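Local coordinates for protein lovastatin nonaketide synthase mokA (Monascus pilosus, PDB 6AD3) that catalyses the iterative nine-step assembly of the polyketide chain in monacolin K (lovastatin) biosynthesis, the present chain being its condensation domain, at residues 87-92 / 207-212; 96-101 / 297-302; 120-125 / 224-229; 173-178 / 187-192. The protein carries 1 engineered substitution. One frame throughout, in Å; residues are numbered along the deposited sequence.

Contact 1: 87-92 / 207-212; sequences RLQKAA and HRFVGD
Gln89 sends its amide nitrogen to the rim of the His207 imidazole. NE2 of Gln89 lies close to the ring plane, 3.1 Å from CE1 of His207, while the amide itself is turned 77° from that plane, and the two side chains cross at about a right angle. This reach follows from an extended Gln89 chain whose CG stands opposite the backbone N (chi1 166°). The second flat group is the Phe209 ring: NE2 of His207 sits 3.5 Å above its plane, over the centre, so the imidazole is bordered by an aromatic face and by the amide at its edge. Gln89 NE2 also comes within 4.3 Å of Phe209 CZ, obliquely. Arg208 turns elsewhere, its NH2 donating to the carbonyl O of Gly211 at 2.8 Å and 160°, while its NH1 is salt-bridged to Glu462. Segment 207-212 probably corresponds to the HHxxxDG signature region of condensation domains, but departs from it in having Arg208 where the second histidine is expected; Asp212, salt-bridged to Arg357, would be the aspartate. The loop runs from strand 199-206 to helix 213-227, and helix 80-91 packs against it, Ala85 and Trp86 meeting Phe209.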
# COMPACT_ATOMS: atom_id res chain seq x y z
N ARG A 87 -1.00 -12.15 -11.67
CA ARG A 87 0.02 -13.20 -11.65
C ARG A 87 0.39 -13.57 -10.23
O ARG A 87 0.60 -14.75 -9.95
CB ARG A 87 1.27 -12.75 -12.40
CG ARG A 87 1.05 -12.50 -13.87
CD ARG A 87 2.36 -12.13 -14.55
NE ARG A 87 2.15 -11.42 -15.80
CZ ARG A 87 1.97 -11.99 -16.99
NH1 ARG A 87 1.89 -13.31 -17.09
NH2 ARG A 87 1.81 -11.25 -18.06
N LEU A 88 0.45 -12.58 -9.32
CA LEU A 88 0.71 -12.89 -7.91
C LEU A 88 -0.42 -13.75 -7.39
O LEU A 88 -0.19 -14.69 -6.63
CB LEU A 88 0.84 -11.61 -7.05
CG LEU A 88 2.01 -10.67 -7.29
CD1 LEU A 88 1.86 -9.35 -6.52
CD2 LEU A 88 3.32 -11.35 -6.92
N GLN A 89 -1.65 -13.38 -7.72
CA GLN A 89 -2.81 -14.09 -7.15
C GLN A 89 -2.81 -15.54 -7.64
O GLN A 89 -3.05 -16.49 -6.87
CB GLN A 89 -4.10 -13.40 -7.57
CG GLN A 89 -5.33 -14.24 -7.32
CD GLN A 89 -6.64 -13.49 -7.56
OE1 GLN A 89 -7.57 -14.05 -8.15
NE2 GLN A 89 -6.79 -12.33 -6.91
N LYS A 90 -2.52 -15.71 -8.92
CA LYS A 90 -2.46 -17.07 -9.51
C LYS A 90 -1.40 -17.95 -8.86
O LYS A 90 -1.56 -19.15 -8.76
CB LYS A 90 -2.23 -16.99 -11.00
CG LYS A 90 -3.47 -16.59 -11.76
CD LYS A 90 -3.51 -17.23 -13.13
CE LYS A 90 -2.27 -16.91 -13.94
NZ LYS A 90 -1.54 -18.16 -14.27
N ALA A 91 -0.26 -17.36 -8.51
CA ALA A 91 0.84 -18.11 -7.94
C ALA A 91 0.61 -18.50 -6.47
O ALA A 91 1.29 -19.38 -5.95
CB ALA A 91 2.13 -17.31 -8.09
N ALA A 92 -0.30 -17.80 -5.78
CA ALA A 92 -0.60 -18.06 -4.39
C ALA A 92 -1.47 -19.29 -4.25
O ALA A 92 -2.37 -19.52 -5.07
CB ALA A 92 -1.31 -16.86 -3.78
N HIS A 207 -11.19 -6.14 -3.10
CA HIS A 207 -10.25 -6.91 -3.88
C HIS A 207 -9.18 -5.99 -4.40
O HIS A 207 -9.43 -4.82 -4.70
CB HIS A 207 -10.96 -7.63 -5.02
CG HIS A 207 -10.08 -8.61 -5.74
ND1 HIS A 207 -10.04 -9.96 -5.44
CD2 HIS A 207 -9.22 -8.42 -6.75
CE1 HIS A 207 -9.16 -10.54 -6.21
NE2 HIS A 207 -8.63 -9.63 -7.00
N ARG A 208 -7.96 -6.54 -4.52
CA ARG A 208 -6.81 -5.79 -5.04
C ARG A 208 -7.12 -5.05 -6.33
O ARG A 208 -6.62 -3.96 -6.53
CB ARG A 208 -5.65 -6.74 -5.25
CG ARG A 208 -4.42 -6.19 -5.97
CD ARG A 208 -3.58 -5.30 -5.10
NE ARG A 208 -4.19 -4.00 -4.85
CZ ARG A 208 -3.71 -3.10 -4.01
NH1 ARG A 208 -2.63 -3.35 -3.31
NH2 ARG A 208 -4.31 -1.93 -3.85
N PHE A 209 -7.85 -5.67 -7.25
CA PHE A 209 -7.98 -5.14 -8.56
C PHE A 209 -8.78 -3.82 -8.64
O PHE A 209 -8.75 -3.15 -9.69
CB PHE A 209 -8.66 -6.15 -9.50
CG PHE A 209 -7.85 -7.38 -9.81
CD1 PHE A 209 -6.55 -7.52 -9.40
CD2 PHE A 209 -8.47 -8.45 -10.47
CE1 PHE A 209 -5.88 -8.69 -9.60
CE2 PHE A 209 -7.78 -9.63 -10.67
CZ PHE A 209 -6.47 -9.73 -10.28
N VAL A 210 -9.55 -3.48 -7.60
CA VAL A 210 -10.53 -2.37 -7.67
C VAL A 210 -10.24 -1.20 -6.75
O VAL A 210 -10.99 -0.23 -6.76
CB VAL A 210 -11.99 -2.82 -7.49
CG1 VAL A 210 -12.34 -3.87 -8.56
CG2 VAL A 210 -12.22 -3.40 -6.09
N GLY A 211 -9.18 -1.29 -5.96
CA GLY A 211 -8.90 -0.25 -5.00
C GLY A 211 -7.47 -0.06 -4.60
O GLY A 211 -6.56 -0.74 -5.09
N ASP A 212 -7.28 0.94 -3.72
CA ASP A 212 -5.98 1.24 -3.08
C ASP A 212 -6.21 2.38 -2.10
O ASP A 212 -7.34 2.76 -1.87
CB ASP A 212 -4.84 1.58 -4.11
CG ASP A 212 -5.08 2.86 -4.93
OD1 ASP A 212 -5.87 3.75 -4.55
OD2 ASP A 212 -4.39 3.01 -5.98

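Contact 2: 96-101 / 297-302; sequences TIFNNT and NSWKQH
Phe98 and Trp299 supply the aromatic part of this contact. CE1 of Phe98 is 3.7 Å from CZ3 of Trp299, and CZ of Phe98 is 3.8 Å from the same CZ3 atom. Measured against the phenyl ring, CZ3 is near the plane and therefore at its edge, whereas CE1 meets the indole obliquely, so the pair is no parallel stack. A rotation that sets CG of Trp299 beside its own backbone N (chi1 -64°) directs the six-membered part of the indole at the phenyl group.

Aliphatic packing adds Ile97. Its CG1 lies 3.8 Å above the Phe98 plane, over the ring centre, and its CD1 carries on across the contact to 3.7 Å from the carbonyl O of Ser298, a van der Waals touch at a polar atom that takes its hydrogen bond from Arg463.

No hydrogen bond crosses between the segments; each has its own backbone bond. Lys300 N to Asn297 O, 3.0 Å, closes a type I' turn that presents Ser298 and Trp299, and Asn99 N to Thr96 O, 3.1 Å, shapes the bend after Ile97.

The touching residues come just before strand 100-107 of the five-stranded sheet and strand 301-307 at the border of the six-stranded one, so the contact bridges what are probably the N- and C-terminal lobes of the condensation domain, near strands 453-460 and 481-487.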
# COMPACT_ATOMS: atom_id res chain seq x y z
N THR A 96 -7.22 -15.33 -0.85
CA THR A 96 -7.85 -14.62 0.25
C THR A 96 -6.84 -13.72 0.98
O THR A 96 -7.21 -12.67 1.52
CB THR A 96 -8.49 -15.59 1.26
OG1 THR A 96 -9.36 -16.51 0.56
CG2 THR A 96 -9.30 -14.81 2.28
N ILE A 97 -5.57 -14.09 0.92
CA ILE A 97 -4.50 -13.31 1.61
C ILE A 97 -4.33 -11.94 0.96
O ILE A 97 -3.65 -11.09 1.51
CB ILE A 97 -3.13 -14.06 1.62
CG1 ILE A 97 -2.59 -14.24 0.22
CG2 ILE A 97 -3.22 -15.41 2.31
CD1 ILE A 97 -1.15 -14.70 0.19
N PHE A 98 -4.91 -11.73 -0.23
CA PHE A 98 -4.77 -10.45 -0.95
C PHE A 98 -6.02 -9.59 -0.81
O PHE A 98 -6.14 -8.53 -1.43
CB PHE A 98 -4.47 -10.68 -2.43
CG PHE A 98 -3.20 -11.42 -2.69
CD1 PHE A 98 -2.01 -11.00 -2.15
CD2 PHE A 98 -3.22 -12.60 -3.42
CE1 PHE A 98 -0.85 -11.75 -2.31
CE2 PHE A 98 -2.07 -13.35 -3.59
CZ PHE A 98 -0.86 -12.87 -3.12
N ASN A 99 -6.89 -9.95 0.11
CA ASN A 99 -7.97 -9.07 0.49
C ASN A 99 -7.41 -7.81 1.18
O ASN A 99 -6.33 -7.83 1.78
CB ASN A 99 -8.92 -9.75 1.49
CG ASN A 99 -9.78 -10.85 0.85
OD1 ASN A 99 -9.76 -11.10 -0.37
ND2 ASN A 99 -10.57 -11.51 1.70
N ASN A 100 -8.17 -6.72 1.07
CA ASN A 100 -7.85 -5.47 1.77
C ASN A 100 -9.07 -4.98 2.51
O ASN A 100 -10.19 -4.96 1.95
CB ASN A 100 -7.42 -4.40 0.77
CG ASN A 100 -6.30 -4.84 -0.12
OD1 ASN A 100 -5.12 -4.71 0.24
ND2 ASN A 100 -6.64 -5.44 -1.26
N THR A 101 -8.90 -4.61 3.77
CA THR A 101 -10.02 -4.29 4.63
C THR A 101 -9.69 -3.14 5.58
O THR A 101 -8.77 -3.25 6.38
CB THR A 101 -10.47 -5.53 5.44
OG1 THR A 101 -10.47 -6.70 4.62
CG2 THR A 101 -11.86 -5.33 6.04
N ASN A 297 5.43 -19.69 4.59
CA ASN A 297 4.32 -19.27 5.43
C ASN A 297 3.27 -18.44 4.66
O ASN A 297 2.52 -17.72 5.27
CB ASN A 297 4.84 -18.40 6.59
CG ASN A 297 5.00 -19.16 7.90
OD1 ASN A 297 6.04 -19.80 8.14
ND2 ASN A 297 4.03 -19.01 8.79
N SER A 298 3.20 -18.60 3.33
CA SER A 298 2.24 -17.84 2.52
C SER A 298 2.29 -16.34 2.88
O SER A 298 1.29 -15.65 2.79
CB SER A 298 0.83 -18.41 2.67
OG SER A 298 0.81 -19.72 2.11
N TRP A 299 3.52 -15.85 3.08
CA TRP A 299 3.80 -14.42 3.28
C TRP A 299 3.05 -13.88 4.49
O TRP A 299 2.92 -12.66 4.64
CB TRP A 299 3.40 -13.61 2.05
CG TRP A 299 4.16 -13.90 0.85
CD1 TRP A 299 5.31 -14.64 0.74
CD2 TRP A 299 3.85 -13.45 -0.46
NE1 TRP A 299 5.65 -14.78 -0.58
CE2 TRP A 299 4.74 -14.06 -1.34
CE3 TRP A 299 2.85 -12.61 -0.98
CZ2 TRP A 299 4.72 -13.82 -2.70
CZ3 TRP A 299 2.80 -12.39 -2.32
CH2 TRP A 299 3.72 -13.01 -3.18
N LYS A 300 2.80 -14.74 5.47
CA LYS A 300 2.25 -14.26 6.72
C LYS A 300 3.22 -13.30 7.40
O LYS A 300 4.43 -13.53 7.37
CB LYS A 300 1.94 -15.43 7.68
CG LYS A 300 1.38 -14.96 9.00
CD LYS A 300 0.91 -16.11 9.86
CE LYS A 300 2.08 -16.81 10.54
NZ LYS A 300 2.02 -16.71 12.02
N GLN A 301 2.68 -12.19 7.94
CA GLN A 301 3.50 -11.15 8.57
C GLN A 301 3.15 -10.95 10.03
O GLN A 301 1.99 -11.16 10.45
CB GLN A 301 3.37 -9.79 7.83
CG GLN A 301 3.93 -9.83 6.40
CD GLN A 301 3.44 -8.68 5.51
OE1 GLN A 301 4.25 -7.81 5.06
NE2 GLN A 301 2.14 -8.58 5.38
N HIS A 302 4.18 -10.74 10.84
CA HIS A 302 3.99 -10.22 12.20
C HIS A 302 4.08 -8.71 12.15
O HIS A 302 4.83 -8.18 11.35
CB HIS A 302 5.07 -10.74 13.13
CG HIS A 302 5.19 -12.24 13.16
ND1 HIS A 302 4.13 -13.06 13.46
CD2 HIS A 302 6.28 -13.04 13.08
CE1 HIS A 302 4.54 -14.31 13.51
NE2 HIS A 302 5.84 -14.33 13.27

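Contact 3: 120-125 / 224-229; sequences RAVLRR and SQLYGG
No flat group takes part where Leu226 meets Ala121 and Val122, and the planar groups lie to the side of that aliphatic touch. The Arg124 guanidinium has the carbonyl O of Arg120 on one face, 3.7 Å above its plane and displaced toward the rim, all within one helix. The Tyr227 ring turns to Arg114, with which it forms a cation-pi pair, and its hydroxyl is hydrogen-bonded to the backbone N of Asp111. Arg125 makes no close contact with 224-229, but its NE is salt-bridged to Glu222, slightly earlier on helix 213-227.

The meeting itself rests on one methyl group. CD1 of Leu226 is 4.0 Å from CB of Ala121 and 3.9 Å from CG2 of Val122, so it sits against two consecutive residues of helix 112-125. With CG of Leu226 swung beside its own backbone N (chi1 -76°) and the chain extended at the next bond (chi2 162°), that methyl is carried out to the other helix. Leu226 and Val122 cross obliquely. Ala121 CA and Leu226 CA, the nearest CA pair of the two segments, are 8.2 Å apart.

Just beyond, helix 213-227 ends in a Schellman motif: Gly229 N bonds to Leu226 O at 2.9 Å, Val230 N to Gln225 O, and Gly229 supplies the positive phi.

The contact is apolar, held by van der Waals packing with no hydrogen bond between the segments to set its direction; in this part of the interface, directional polar bonding comes from flanking groups such as the Arg125-Glu222 bridge.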
# COMPACT_ATOMS: atom_id res chain seq x y z
N ARG A 120 -24.56 3.70 -2.64
CA ARG A 120 -25.05 3.15 -3.90
C ARG A 120 -24.72 4.04 -5.12
O ARG A 120 -24.42 3.55 -6.20
CB ARG A 120 -26.57 2.84 -3.82
CG ARG A 120 -26.86 1.58 -3.02
CD ARG A 120 -28.32 1.13 -3.15
NE ARG A 120 -29.28 2.22 -3.01
CZ ARG A 120 -29.83 2.59 -1.86
NH1 ARG A 120 -29.62 1.90 -0.75
NH2 ARG A 120 -30.68 3.61 -1.83
N ALA A 121 -24.71 5.35 -4.90
CA ALA A 121 -24.41 6.31 -5.96
C ALA A 121 -22.94 6.30 -6.30
O ALA A 121 -22.60 6.37 -7.49
CB ALA A 121 -24.87 7.71 -5.57
N VAL A 122 -22.09 6.04 -5.31
CA VAL A 122 -20.65 5.87 -5.55
C VAL A 122 -20.41 4.63 -6.38
O VAL A 122 -19.68 4.68 -7.39
CB VAL A 122 -19.84 5.77 -4.23
CG1 VAL A 122 -18.40 5.44 -4.51
CG2 VAL A 122 -19.93 7.06 -3.43
N LEU A 123 -21.12 3.54 -6.05
CA LEU A 123 -21.03 2.31 -6.84
C LEU A 123 -21.44 2.51 -8.31
O LEU A 123 -20.83 1.97 -9.21
CB LEU A 123 -21.85 1.21 -6.19
CG LEU A 123 -21.37 0.63 -4.86
CD1 LEU A 123 -22.31 -0.48 -4.41
CD2 LEU A 123 -19.95 0.09 -4.90
N ARG A 124 -22.54 3.23 -8.52
CA ARG A 124 -23.02 3.54 -9.85
C ARG A 124 -22.10 4.46 -10.65
O ARG A 124 -21.93 4.27 -11.88
CB ARG A 124 -24.39 4.19 -9.76
CG ARG A 124 -24.93 4.73 -11.05
CD ARG A 124 -26.44 4.95 -10.92
NE ARG A 124 -26.79 5.61 -9.65
CZ ARG A 124 -27.31 5.00 -8.57
NH1 ARG A 124 -27.60 3.69 -8.58
NH2 ARG A 124 -27.55 5.71 -7.48
N ARG A 125 -21.50 5.45 -9.98
CA ARG A 125 -20.66 6.44 -10.67
C ARG A 125 -19.47 5.86 -11.36
O ARG A 125 -19.00 6.40 -12.39
CB ARG A 125 -20.17 7.53 -9.67
CG ARG A 125 -21.12 8.72 -9.58
CD ARG A 125 -20.83 9.58 -8.36
NE ARG A 125 -19.47 10.11 -8.40
CZ ARG A 125 -19.09 11.11 -9.19
NH1 ARG A 125 -19.99 11.78 -9.94
NH2 ARG A 125 -17.87 11.54 -9.10
N SER A 224 -19.38 11.13 1.86
CA SER A 224 -19.63 12.23 2.77
C SER A 224 -20.35 13.37 2.05
O SER A 224 -21.34 13.93 2.58
CB SER A 224 -18.31 12.76 3.34
OG SER A 224 -18.52 13.88 4.21
N GLN A 225 -19.79 13.78 0.92
CA GLN A 225 -20.38 14.89 0.17
C GLN A 225 -21.79 14.54 -0.26
O GLN A 225 -22.70 15.35 -0.12
CB GLN A 225 -19.53 15.22 -1.04
CG GLN A 225 -18.27 15.96 -0.71
CD GLN A 225 -17.49 16.27 -1.92
OE1 GLN A 225 -17.60 17.37 -2.49
NE2 GLN A 225 -16.76 15.28 -2.40
N LEU A 226 -21.99 13.32 -0.77
CA LEU A 226 -23.32 12.92 -1.25
C LEU A 226 -24.32 12.88 -0.11
O LEU A 226 -25.41 13.44 -0.20
CB LEU A 226 -23.28 11.58 -1.93
CG LEU A 226 -22.69 11.58 -3.34
CD1 LEU A 226 -22.29 10.19 -3.75
CD2 LEU A 226 -23.63 12.19 -4.37
N TYR A 227 -23.89 12.31 1.01
CA TYR A 227 -24.71 12.30 2.21
C TYR A 227 -25.12 13.72 2.60
O TYR A 227 -26.25 13.97 3.02
CB TYR A 227 -23.96 11.63 3.34
CG TYR A 227 -24.73 11.51 4.64
CD1 TYR A 227 -24.80 12.56 5.54
CD2 TYR A 227 -25.32 10.32 5.00
CE1 TYR A 227 -25.49 12.43 6.75
CE2 TYR A 227 -26.01 10.17 6.18
CZ TYR A 227 -26.06 11.21 7.08
OH TYR A 227 -26.76 11.05 8.28
N GLY A 228 -24.18 14.64 2.49
CA GLY A 228 -24.44 16.04 2.83
C GLY A 228 -25.13 16.84 1.74
O GLY A 228 -25.20 18.04 1.83
N GLY A 229 -25.62 16.17 0.71
CA GLY A 229 -26.42 16.80 -0.34
C GLY A 229 -25.62 17.56 -1.41
O GLY A 229 -26.18 18.36 -2.13

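Contact 4: 173-178 / 187-192; sequences WQLVQT and TLRLVD. Engineered in segment 173-178: Trp173 (natural residue Arg).
The firm part of this contact is Thr178 held by Arg189. OG1 of Thr178 accepts from NE of Arg189 at 3.0 Å and 157°, and more bent from NH2 of Arg189 at 3.2 Å and 139°. Two nitrogens thus grip one oxygen side-on at the guanidinium edge, the oxygen tilted slightly from its plane. A bend at the second torsion of Arg189 (chi2 -91°) folds the group back along the strand, where NH1 donates to the carbonyl O of Leu188 at 2.9 Å and makes a salt bridge with Asp186; together these bonds fix its rotation.

Leu175 fills the apolar half. Its CD2 lies 3.9 Å from CG of Arg189, on the aliphatic stem, while its CD1 makes a looser touch, 4.1 Å, with CG2 of Val191, a buried residue that also packs on Ile160.

The solvent side is different in character: Gln177 and the engineered Trp173 are exposed and make no contact with 187-192, and it is Leu175 and Thr178 that meet the strand.

Helix 165-176 here lies against the strand that follows it. Since strands 157-161 and 188-195 are adjacent and parallel, the arrangement is a beta-alpha-beta crossover of the five-stranded sheet.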
# COMPACT_ATOMS: atom_id res chain seq x y z
N TRP A 173 -13.33 -8.76 11.10
CA TRP A 173 -12.44 -9.88 10.84
C TRP A 173 -13.06 -10.96 9.94
O TRP A 173 -12.35 -11.64 9.19
CB TRP A 173 -11.90 -10.47 12.16
CG TRP A 173 -10.98 -9.53 12.88
CD1 TRP A 173 -11.27 -8.77 13.97
CD2 TRP A 173 -9.69 -9.10 12.43
NE1 TRP A 173 -10.17 -8.01 14.33
CE2 TRP A 173 -9.22 -8.14 13.34
CE3 TRP A 173 -8.86 -9.48 11.37
CZ2 TRP A 173 -7.99 -7.50 13.19
CZ3 TRP A 173 -7.64 -8.86 11.22
CH2 TRP A 173 -7.22 -7.87 12.10
N GLN A 174 -14.40 -11.04 9.90
CA GLN A 174 -15.06 -11.87 8.88
C GLN A 174 -14.87 -11.29 7.45
O GLN A 174 -14.56 -12.03 6.50
CB GLN A 174 -16.57 -12.01 9.17
CG GLN A 174 -16.89 -12.91 10.36
CD GLN A 174 -18.29 -12.67 10.95
OE1 GLN A 174 -18.57 -13.06 12.10
NE2 GLN A 174 -19.17 -12.01 10.20
N LEU A 175 -14.89 -9.96 7.34
CA LEU A 175 -14.69 -9.29 6.05
C LEU A 175 -13.24 -9.45 5.56
O LEU A 175 -13.00 -9.64 4.38
CB LEU A 175 -15.08 -7.82 6.12
CG LEU A 175 -16.56 -7.50 6.29
CD1 LEU A 175 -16.76 -6.01 6.54
CD2 LEU A 175 -17.39 -7.93 5.08
N VAL A 176 -12.32 -9.60 6.50
CA VAL A 176 -10.94 -9.87 6.17
C VAL A 176 -10.79 -11.20 5.46
O VAL A 176 -9.93 -11.36 4.57
CB VAL A 176 -10.02 -9.76 7.44
CG1 VAL A 176 -8.64 -10.33 7.18
CG2 VAL A 176 -9.92 -8.32 7.86
N GLN A 177 -11.69 -12.13 5.77
CA GLN A 177 -11.68 -13.49 5.18
C GLN A 177 -12.70 -13.65 4.07
O GLN A 177 -12.99 -14.77 3.62
CB GLN A 177 -11.97 -14.55 6.25
CG GLN A 177 -10.99 -14.61 7.38
CD GLN A 177 -9.56 -14.81 6.91
OE1 GLN A 177 -9.29 -15.58 6.00
NE2 GLN A 177 -8.65 -14.16 7.58
N THR A 178 -13.20 -12.55 3.54
CA THR A 178 -14.28 -12.66 2.57
C THR A 178 -13.78 -13.27 1.24
O THR A 178 -12.60 -13.20 0.90
CB THR A 178 -14.97 -11.30 2.35
OG1 THR A 178 -16.31 -11.52 1.82
CG2 THR A 178 -14.19 -10.51 1.40
N THR A 187 -16.55 -7.47 -5.78
CA THR A 187 -15.21 -6.94 -5.62
C THR A 187 -15.03 -6.00 -4.43
O THR A 187 -13.90 -5.62 -4.12
CB THR A 187 -14.77 -6.17 -6.88
OG1 THR A 187 -15.66 -5.04 -7.07
CG2 THR A 187 -14.82 -7.07 -8.10
N LEU A 188 -16.13 -5.64 -3.76
CA LEU A 188 -16.09 -4.61 -2.70
C LEU A 188 -17.03 -5.03 -1.57
O LEU A 188 -18.05 -5.74 -1.81
CB LEU A 188 -16.63 -3.30 -3.25
CG LEU A 188 -15.81 -2.26 -3.94
CD1 LEU A 188 -16.65 -0.96 -3.98
CD2 LEU A 188 -14.48 -1.99 -3.24
N ARG A 189 -16.71 -4.62 -0.35
CA ARG A 189 -17.70 -4.61 0.73
C ARG A 189 -17.77 -3.23 1.31
O ARG A 189 -16.75 -2.58 1.48
CB ARG A 189 -17.34 -5.62 1.83
CG ARG A 189 -16.95 -7.00 1.32
CD ARG A 189 -18.15 -7.90 1.22
NE ARG A 189 -17.79 -9.22 0.67
CZ ARG A 189 -17.96 -9.56 -0.59
NH1 ARG A 189 -18.19 -8.62 -1.49
NH2 ARG A 189 -17.67 -10.81 -0.98
N LEU A 190 -18.99 -2.70 1.44
CA LEU A 190 -19.20 -1.41 2.08
C LEU A 190 -20.22 -1.58 3.19
O LEU A 190 -21.37 -1.87 2.89
CB LEU A 190 -19.74 -0.40 1.07
CG LEU A 190 -18.86 -0.12 -0.14
CD1 LEU A 190 -19.61 0.61 -1.23
CD2 LEU A 190 -17.62 0.65 0.26
N VAL A 191 -19.74 -1.57 4.43
CA VAL A 191 -20.53 -2.02 5.58
C VAL A 191 -20.44 -1.02 6.71
O VAL A 191 -19.33 -0.65 7.15
CB VAL A 191 -20.09 -3.39 6.08
CG1 VAL A 191 -20.96 -3.82 7.27
CG2 VAL A 191 -20.12 -4.39 4.96
N ASP A 192 -21.61 -0.60 7.22
CA ASP A 192 -21.71 0.27 8.39
C ASP A 192 -22.20 -0.56 9.53
O ASP A 192 -23.40 -0.94 9.54
CB ASP A 192 -22.70 1.43 8.11
CG ASP A 192 -23.02 2.28 9.36
OD1 ASP A 192 -22.29 2.18 10.36
OD2 ASP A 192 -24.05 3.00 9.33

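Overall arrangement
Along the chain the first segments of contacts 1, 2, 3 and 4 come in that order, followed by the second segments of contacts 4, 1, 3 and 2, so contact 4 is nested within all the others. Contacts 1 and 2 have centres 11 Å apart and touch where Phe98 CE2 meets Ala92 CB at 3.6 Å. Contact 4 is tied to both, through the probable hydrogen bonds Asn99 ND2 to Thr178 O and His207 N to Thr187 O. Contact 3 lies peripherally, its centre 26 Å from that of contact 1, joined to contact 4 through Leu123. The five-stranded sheet thus links its crossover helix, the signature loop and the bridge to the six-stranded sheet.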